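PDB 5B7W: UPF0234 protein XC_3703 from Xanthomonas campestris pv. campestris, which binds the second messenger cyclic di-GMP and, when free of it, promotes DNA binding by a LysR-type transcriptional regulator, so controlling virulence and biofilm formation. Local coordinates for residues F4-E9 and L152-D157; K45-S50 and V94-G99. One frame throughout, in Å; residues are numbered along the deposited sequence.

Interaction 1 of 2, residues F4-E9 and L152-D157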
ATOM      1  N   PHE A   4      -8.769  -5.407  18.719  1.00 46.94           N
ATOM      2  CA  PHE A   4      -8.118  -5.840  17.492  1.00 41.84           C
ATOM      3  C   PHE A   4      -7.166  -4.737  17.054  1.00 38.99           C
ATOM      4  O   PHE A   4      -7.165  -3.634  17.605  1.00 36.38           O
ATOM      5  CB  PHE A   4      -9.136  -6.160  16.391  1.00 36.10           C
ATOM      6  CG  PHE A   4      -9.872  -4.956  15.876  1.00 44.68           C
ATOM      7  CD1 PHE A   4     -11.008  -4.494  16.518  1.00 48.89           C
ATOM      8  CD2 PHE A   4      -9.428  -4.287  14.747  1.00 43.35           C
ATOM      9  CE1 PHE A   4     -11.685  -3.386  16.048  1.00 46.86           C
ATOM     10  CE2 PHE A   4     -10.102  -3.179  14.271  1.00 43.39           C
ATOM     11  CZ  PHE A   4     -11.230  -2.727  14.924  1.00 48.43           C
ATOM     12  N   ASP A   5      -6.355  -5.042  16.047  1.00 38.19           N
ATOM     13  CA  ASP A   5      -5.381  -4.100  15.515  1.00 34.49           C
ATOM     14  C   ASP A   5      -5.771  -3.687  14.104  1.00 29.92           C
ATOM     15  O   ASP A   5      -6.084  -4.539  13.267  1.00 30.61           O
ATOM     16  CB  ASP A   5      -3.974  -4.702  15.511  1.00 33.15           C
ATOM     17  CG  ASP A   5      -3.257  -4.515  16.831  1.00 37.09           C
ATOM     18  OD1 ASP A   5      -3.725  -3.698  17.651  1.00 37.99           O
ATOM     19  OD2 ASP A   5      -2.223  -5.180  17.044  1.00 41.85           O
ATOM     20  N   VAL A   6      -5.758  -2.384  13.852  1.00 29.11           N
ATOM     21  CA  VAL A   6      -5.850  -1.851  12.498  1.00 33.07           C
ATOM     22  C   VAL A   6      -4.431  -1.724  11.965  1.00 35.73           C
ATOM     23  O   VAL A   6      -3.615  -0.980  12.521  1.00 32.82           O
ATOM     24  CB  VAL A   6      -6.577  -0.499  12.473  1.00 39.30           C
ATOM     25  CG1 VAL A   6      -6.752  -0.018  11.038  1.00 39.46           C
ATOM     26  CG2 VAL A   6      -7.919  -0.604  13.175  1.00 41.97           C
ATOM     27  N   ILE A   7      -4.128  -2.461  10.901  1.00 30.11           N
ATOM     28  CA  ILE A   7      -2.783  -2.486  10.346  1.00 33.13           C
ATOM     29  C   ILE A   7      -2.840  -2.080   8.881  1.00 34.91           C
ATOM     30  O   ILE A   7      -3.901  -2.060   8.249  1.00 29.07           O
ATOM     31  CB  ILE A   7      -2.110  -3.866  10.493  1.00 27.21           C
ATOM     32  CG1 ILE A   7      -2.859  -4.916   9.668  1.00 28.29           C
ATOM     33  CG2 ILE A   7      -2.042  -4.276  11.954  1.00 28.82           C
ATOM     34  CD1 ILE A   7      -2.247  -6.298   9.743  1.00 28.92           C
ATOM     35  N   SER A   8      -1.668  -1.748   8.346  1.00 30.11           N
ATOM     36  CA  SER A   8      -1.490  -1.453   6.923  1.00 34.77           C
ATOM     37  C   SER A   8      -0.166  -2.099   6.526  1.00 39.48           C
ATOM     38  O   SER A   8       0.897  -1.479   6.626  1.00 46.11           O
ATOM     39  CB  SER A   8      -1.501   0.042   6.648  1.00 29.85           C
ATOM     40  OG  SER A   8      -1.516   0.289   5.253  1.00 37.88           O
ATOM     41  N   GLU A   9      -0.238  -3.351   6.087  1.00 37.36           N
ATOM     42  CA  GLU A   9       0.949  -4.147   5.824  1.00 34.07           C
ATOM     43  C   GLU A   9       0.858  -4.792   4.451  1.00 38.76           C
ATOM     44  O   GLU A   9      -0.231  -5.054   3.934  1.00 34.21           O
ATOM     45  CB  GLU A   9       1.140  -5.228   6.894  1.00 35.85           C
ATOM     46  CG  GLU A   9       1.417  -4.675   8.279  1.00 44.29           C
ATOM     47  CD  GLU A   9       1.659  -5.764   9.304  1.00 46.47           C
ATOM     48  OE1 GLU A   9       1.472  -6.952   8.967  1.00 44.86           O
ATOM     49  OE2 GLU A   9       2.039  -5.430  10.445  1.00 47.40           O
ATOM     50  N   LEU A 152      -4.857   4.824   2.710  1.00 64.71           N
ATOM     51  CA  LEU A 152      -4.120   3.608   3.007  1.00 48.45           C
ATOM     52  C   LEU A 152      -5.024   2.380   2.999  1.00 46.85           C
ATOM     53  O   LEU A 152      -6.156   2.435   3.500  1.00 52.83           O
ATOM     54  CB  LEU A 152      -3.419   3.665   4.371  1.00 51.85           C
ATOM     55  CG  LEU A 152      -1.953   4.094   4.451  1.00 63.14           C
ATOM     56  CD1 LEU A 152      -1.816   5.599   4.521  1.00 68.65           C
ATOM     57  CD2 LEU A 152      -1.244   3.443   5.636  1.00 66.37           C
ATOM     58  N   PRO A 153      -4.533   1.266   2.463  1.00 36.41           N
ATOM     59  CA  PRO A 153      -5.236  -0.006   2.657  1.00 37.73           C
ATOM     60  C   PRO A 153      -5.179  -0.427   4.117  1.00 39.60           C
ATOM     61  O   PRO A 153      -4.145  -0.308   4.779  1.00 37.86           O
ATOM     62  CB  PRO A 153      -4.458  -0.982   1.763  1.00 34.73           C
ATOM     63  CG  PRO A 153      -3.676  -0.110   0.818  1.00 38.75           C
ATOM     64  CD  PRO A 153      -3.357   1.124   1.595  1.00 41.73           C
ATOM     65  N   LEU A 154      -6.308  -0.918   4.618  1.00 34.70           N
ATOM     66  CA  LEU A 154      -6.437  -1.321   6.012  1.00 41.18           C
ATOM     67  C   LEU A 154      -6.733  -2.811   6.091  1.00 40.70           C
ATOM     68  O   LEU A 154      -7.593  -3.317   5.363  1.00 44.23           O
ATOM     69  CB  LEU A 154      -7.541  -0.532   6.720  1.00 39.03           C
ATOM     70  CG  LEU A 154      -7.368   0.986   6.814  1.00 41.10           C
ATOM     71  CD1 LEU A 154      -8.507   1.601   7.612  1.00 44.30           C
ATOM     72  CD2 LEU A 154      -6.022   1.337   7.430  1.00 35.36           C
ATOM     73  N   GLN A 155      -6.015  -3.504   6.968  1.00 32.98           N
ATOM     74  CA  GLN A 155      -6.334  -4.867   7.361  1.00 30.53           C
ATOM     75  C   GLN A 155      -6.543  -4.907   8.869  1.00 36.71           C
ATOM     76  O   GLN A 155      -6.239  -3.949   9.586  1.00 36.70           O
ATOM     77  CB  GLN A 155      -5.234  -5.850   6.941  1.00 28.23           C
ATOM     78  CG  GLN A 155      -4.843  -5.765   5.474  1.00 35.74           C
ATOM     79  CD  GLN A 155      -3.696  -4.808   5.239  1.00 33.84           C
ATOM     80  OE1 GLN A 155      -2.671  -4.870   5.920  1.00 35.14           O
ATOM     81  NE2 GLN A 155      -3.861  -3.911   4.275  1.00 33.10           N
ATOM     82  N   PHE A 156      -7.072  -6.027   9.351  1.00 37.84           N
ATOM     83  CA  PHE A 156      -7.429  -6.157  10.757  1.00 35.65           C
ATOM     84  C   PHE A 156      -7.055  -7.549  11.241  1.00 39.27           C
ATOM     85  O   PHE A 156      -7.402  -8.545  10.599  1.00 43.54           O
ATOM     86  CB  PHE A 156      -8.927  -5.898  10.966  1.00 36.93           C
ATOM     87  CG  PHE A 156      -9.442  -4.692  10.231  1.00 31.24           C
ATOM     88  CD1 PHE A 156      -9.395  -3.437  10.814  1.00 35.30           C
ATOM     89  CD2 PHE A 156      -9.960  -4.810   8.951  1.00 34.50           C
ATOM     90  CE1 PHE A 156      -9.862  -2.326  10.139  1.00 28.63           C
ATOM     91  CE2 PHE A 156     -10.426  -3.704   8.271  1.00 32.84           C
ATOM     92  CZ  PHE A 156     -10.378  -2.460   8.864  1.00 35.84           C
ATOM     93  N   ASP A 157      -6.349  -7.614  12.366  1.00 34.67           N
ATOM     94  CA  ASP A 157      -5.886  -8.885  12.911  1.00 42.09           C
ATOM     95  C   ASP A 157      -5.686  -8.727  14.415  1.00 37.60           C
ATOM     96  O   ASP A 157      -6.085  -7.719  15.009  1.00 41.84           O
ATOM     97  CB  ASP A 157      -4.601  -9.342  12.209  1.00 46.86           C
ATOM     98  CG  ASP A 157      -3.401  -8.470  12.549  1.00 41.01           C
ATOM     99  OD1 ASP A 157      -3.593  -7.318  12.995  1.00 43.88           O
ATOM    100  OD2 ASP A 157      -2.259  -8.940  12.364  1.00 40.80           O
TER
HETATM  101  O   HOH W   1      -1.194  -6.806  14.968  1.00 33.77           O
HETATM  102  O   HOH W   2      -1.627  -3.274   2.669  1.00 40.53           O
HETATM  103  O   HOH W   3       0.478  -7.699  11.941  1.00 48.36           O

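Interaction 2 of 2, residues K45-S50 and V94-G99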
ATOM      1  N   LYS A  45      10.684  -1.606   0.291  1.00 45.23           N
ATOM      2  CA  LYS A  45       9.843  -0.431   0.487  1.00 40.63           C
ATOM      3  C   LYS A  45       9.689   0.410  -0.770  1.00 34.80           C
ATOM      4  O   LYS A  45       8.608   0.952  -1.011  1.00 36.55           O
ATOM      5  CB  LYS A  45      10.416   0.447   1.616  1.00 47.59           C
ATOM      6  CG  LYS A  45      10.595  -0.267   2.944  1.00 61.68           C
ATOM      7  CD  LYS A  45      11.357   0.600   3.934  1.00 68.55           C
ATOM      8  CE  LYS A  45      11.373  -0.026   5.320  1.00 69.30           C
ATOM      9  NZ  LYS A  45      10.157  -0.844   5.580  1.00 70.55           N
ATOM     10  N   VAL A  46      10.741   0.538  -1.574  1.00 32.37           N
ATOM     11  CA  VAL A  46      10.760   1.438  -2.719  1.00 32.44           C
ATOM     12  C   VAL A  46      10.888   0.614  -3.991  1.00 33.29           C
ATOM     13  O   VAL A  46      11.747  -0.270  -4.081  1.00 45.37           O
ATOM     14  CB  VAL A  46      11.908   2.460  -2.613  1.00 41.27           C
ATOM     15  CG1 VAL A  46      12.029   3.264  -3.899  1.00 50.09           C
ATOM     16  CG2 VAL A  46      11.689   3.376  -1.420  1.00 39.80           C
ATOM     17  N   ILE A  47      10.032   0.901  -4.967  1.00 32.48           N
ATOM     18  CA  ILE A  47      10.114   0.315  -6.298  1.00 34.28           C
ATOM     19  C   ILE A  47      10.587   1.408  -7.245  1.00 35.33           C
ATOM     20  O   ILE A  47       9.880   2.399  -7.467  1.00 32.97           O
ATOM     21  CB  ILE A  47       8.771  -0.269  -6.757  1.00 35.05           C
ATOM     22  CG1 ILE A  47       8.320  -1.385  -5.814  1.00 38.12           C
ATOM     23  CG2 ILE A  47       8.879  -0.787  -8.184  1.00 32.29           C
ATOM     24  CD1 ILE A  47       6.998  -2.009  -6.204  1.00 32.18           C
ATOM     25  N   ASN A  48      11.781   1.235  -7.802  1.00 30.63           N
ATOM     26  CA  ASN A  48      12.342   2.198  -8.739  1.00 33.16           C
ATOM     27  C   ASN A  48      12.013   1.768 -10.163  1.00 32.57           C
ATOM     28  O   ASN A  48      12.389   0.670 -10.589  1.00 34.93           O
ATOM     29  CB  ASN A  48      13.853   2.327  -8.547  1.00 26.62           C
ATOM     30  CG  ASN A  48      14.214   3.141  -7.321  1.00 37.91           C
ATOM     31  OD1 ASN A  48      13.731   4.259  -7.140  1.00 45.36           O
ATOM     32  ND2 ASN A  48      15.067   2.584  -6.469  1.00 42.10           N
ATOM     33  N   GLN A  49      11.300   2.625 -10.887  1.00 32.75           N
ATOM     34  CA  GLN A  49      11.003   2.411 -12.295  1.00 33.82           C
ATOM     35  C   GLN A  49      11.944   3.259 -13.137  1.00 29.40           C
ATOM     36  O   GLN A  49      12.209   4.419 -12.810  1.00 38.99           O
ATOM     37  CB  GLN A  49       9.550   2.771 -12.616  1.00 26.78           C
ATOM     38  CG  GLN A  49       8.536   2.265 -11.602  1.00 32.40           C
ATOM     39  CD  GLN A  49       7.104   2.495 -12.051  1.00 30.66           C
ATOM     40  OE1 GLN A  49       6.366   1.546 -12.320  1.00 30.29           O
ATOM     41  NE2 GLN A  49       6.706   3.758 -12.140  1.00 27.38           N
ATOM     42  N   SER A  50      12.453   2.676 -14.220  1.00 32.16           N
ATOM     43  CA  SER A  50      13.377   3.373 -15.104  1.00 34.20           C
ATOM     44  C   SER A  50      13.134   2.931 -16.536  1.00 33.24           C
ATOM     45  O   SER A  50      13.028   1.732 -16.812  1.00 33.16           O
ATOM     46  CB  SER A  50      14.834   3.110 -14.705  1.00 32.97           C
ATOM     47  OG  SER A  50      15.137   1.728 -14.761  1.00 31.15           O
ATOM     48  N   VAL A  94       8.574   4.765  -6.523  1.00 34.13           N
ATOM     49  CA  VAL A  94       7.254   4.399  -6.021  1.00 38.67           C
ATOM     50  C   VAL A  94       7.443   3.819  -4.627  1.00 45.78           C
ATOM     51  O   VAL A  94       8.061   2.759  -4.462  1.00 45.69           O
ATOM     52  CB  VAL A  94       6.543   3.403  -6.947  1.00 35.10           C
ATOM     53  CG1 VAL A  94       5.115   3.167  -6.472  1.00 39.11           C
ATOM     54  CG2 VAL A  94       6.560   3.906  -8.381  1.00 28.44           C
ATOM     55  N   THR A  95       6.914   4.510  -3.621  1.00 45.13           N
ATOM     56  CA  THR A  95       7.010   4.063  -2.238  1.00 42.37           C
ATOM     57  C   THR A  95       5.839   3.140  -1.924  1.00 39.29           C
ATOM     58  O   THR A  95       4.677   3.538  -2.055  1.00 42.86           O
ATOM     59  CB  THR A  95       7.024   5.252  -1.277  1.00 43.30           C
ATOM     60  OG1 THR A  95       8.207   6.032  -1.493  1.00 40.42           O
ATOM     61  CG2 THR A  95       6.995   4.770   0.168  1.00 37.60           C
ATOM     62  N   VAL A  96       6.148   1.910  -1.519  1.00 38.68           N
ATOM     63  CA  VAL A  96       5.128   0.978  -1.056  1.00 45.14           C
ATOM     64  C   VAL A  96       4.839   1.289   0.406  1.00 44.25           C
ATOM     65  O   VAL A  96       5.533   0.803   1.305  1.00 40.44           O
ATOM     66  CB  VAL A  96       5.570  -0.484  -1.248  1.00 41.79           C
ATOM     67  CG1 VAL A  96       4.459  -1.435  -0.828  1.00 43.02           C
ATOM     68  CG2 VAL A  96       5.968  -0.730  -2.695  1.00 31.37           C
ATOM     69  N   LYS A  97       3.821   2.113   0.647  1.00 39.06           N
ATOM     70  CA  LYS A  97       3.527   2.574   1.998  1.00 39.40           C
ATOM     71  C   LYS A  97       3.049   1.418   2.869  1.00 31.28           C
ATOM     72  O   LYS A  97       2.178   0.640   2.467  1.00 34.05           O
ATOM     73  CB  LYS A  97       2.474   3.681   1.965  1.00 41.38           C
ATOM     74  CG  LYS A  97       2.912   4.943   1.237  1.00 43.24           C
ATOM     75  CD  LYS A  97       1.775   5.950   1.147  1.00 52.62           C
ATOM     76  CE  LYS A  97       0.541   5.346   0.495  1.00 52.72           C
ATOM     77  NZ  LYS A  97      -0.585   6.320   0.413  1.00 45.63           N
ATOM     78  N   GLN A  98       3.636   1.303   4.060  1.00 29.11           N
ATOM     79  CA  GLN A  98       3.267   0.296   5.043  1.00 37.43           C
ATOM     80  C   GLN A  98       3.308   0.922   6.428  1.00 42.80           C
ATOM     81  O   GLN A  98       4.105   1.826   6.694  1.00 54.46           O
ATOM     82  CB  GLN A  98       4.200  -0.927   4.993  1.00 43.06           C
ATOM     83  CG  GLN A  98       4.383  -1.523   3.606  1.00 52.71           C
ATOM     84  CD  GLN A  98       5.778  -2.066   3.376  1.00 60.35           C
ATOM     85  OE1 GLN A  98       6.102  -3.179   3.791  1.00 47.83           O
ATOM     86  NE2 GLN A  98       6.617  -1.276   2.711  1.00 65.97           N
ATOM     87  N   GLY A  99       2.443   0.429   7.313  1.00 38.51           N
ATOM     88  CA  GLY A  99       2.354   0.970   8.655  1.00 37.02           C
ATOM     89  C   GLY A  99       1.515   2.230   8.716  1.00 42.07           C
ATOM     90  O   GLY A  99       1.422   2.965   7.730  1.00 44.97           O
TER

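Interaction 1 of 2, residues F4-E9 and L152-D157
V6 and F156 face each other across two antiparallel strands, 4-7 and 155-157. They form a non-hydrogen-bonded pair on the packed side of the sheet. CG2 of V6 sits at the edge of the F156 ring, 4.0 Å from CD1. The F4 ring reaches the same CD1 through CE2, at 3.5 Å. The two rings lie side by side and meet obliquely, their planes at 67°. With CG between backbone N and carbonyl carbon (chi1 68°), the F4 ring lies alongside that of F156 and CE2 can touch it. L154 extends this apolar row, its CD2 meeting CG1 of V6. Helix 135-146 closes over it: L145 touches both V6 and F156, and L138 and I142 touch F4.

The other face is looser and more polar, with waters among its carboxylates. Here D5 pairs with D157, and I7 with Q155. Water 1 donates to OD2 of D5 and to OD1 of D157, bridging two like charges; R129 also holds D5 in a salt bridge. The aliphatic end of I7 lies across the carboxylate of D157.

Two main-chain bonds join D5 to D157 and two join I7 to Q155, the straightest from I7 N to Q155 O at 2.9 Å. Beyond the strand, side chains take over. OG of S8 donates to O of P153 at 2.7 Å. The Q155 chain bends at chi2 (92°), and OE1 takes the N-H of E9 on a lone pair in its amide plane, at 2.9 Å. Water 2 joins NE2 of Q155 to O of E9. This pairing of the first and last strands completes the four-stranded sheet of domain I, which has the RNA-recognition-motif topology.

Interaction 2 of 2, residues K45-S50 and V94-G99
K45 faces V96 and I47 faces V94, joined by three main-chain hydrogen bonds. Strands 46-50 and 94-96 run antiparallel here. N of V96 donates to O of K45 at 2.7 Å. I47 and V94 use both their N and O: N of I47 reaches O of V94 at 2.8 Å in an almost straight bond (N-H...O 177°), and N of V94 returns to O of I47 at 2.9 Å. V46 and T95 form the non-hydrogen-bonded pair between them. O of V94 also takes a longer CA-H contact from V46.

The chain continues past V96, and Q98 folds back on it. CG beside the backbone N (chi1 -51°) and a bend at chi2 bring the amide back. NE2 of Q98 donates to O of V96 at 2.7 Å, with that oxygen close to the plane of the Q98 amide. The same nitrogen lies against CA and CG of K45.

Q49 and I47 lie on the helix side of the sheet. NE2 of Q49 is 3.8 Å from CG2 of V94, but its hydrogen bond goes to OG1 of T61 on helix 54-70. CD1 of I47 meets CG2 of V96 at 3.9 Å, and L64 of that helix packs on I47. On the other face OG1 of T95 has a weak bond to E79.

Against neighbouring strand 38-42, K45 and V46 both face E42, a classic beta bulge. The contact of 45-50 with 94-99 joins the two central strands of domain II's antiparallel sheet, packed on one side by two helices as in an RNA-recognition motif.

In the fold
Interactions 1 and 2 belong to different domains of the same topology. Each joins two antiparallel strands, and each is partly buried. Interaction 1 pairs an inner strand with an outermost one, and charged side chains and waters line one of its faces. Interaction 2 pairs two inner strands; main-chain bonds dominate and little polar side-chain chemistry crosses it. F4 of interaction 1 lies near R135, which probably binds cyclic di-GMP as in relatives, whereas interaction 2 lies away from that site. The two meet at the domain junction: O of S8 is 2.6 Å from N of G99, a probable hydrogen bond, and L152 packs on G99.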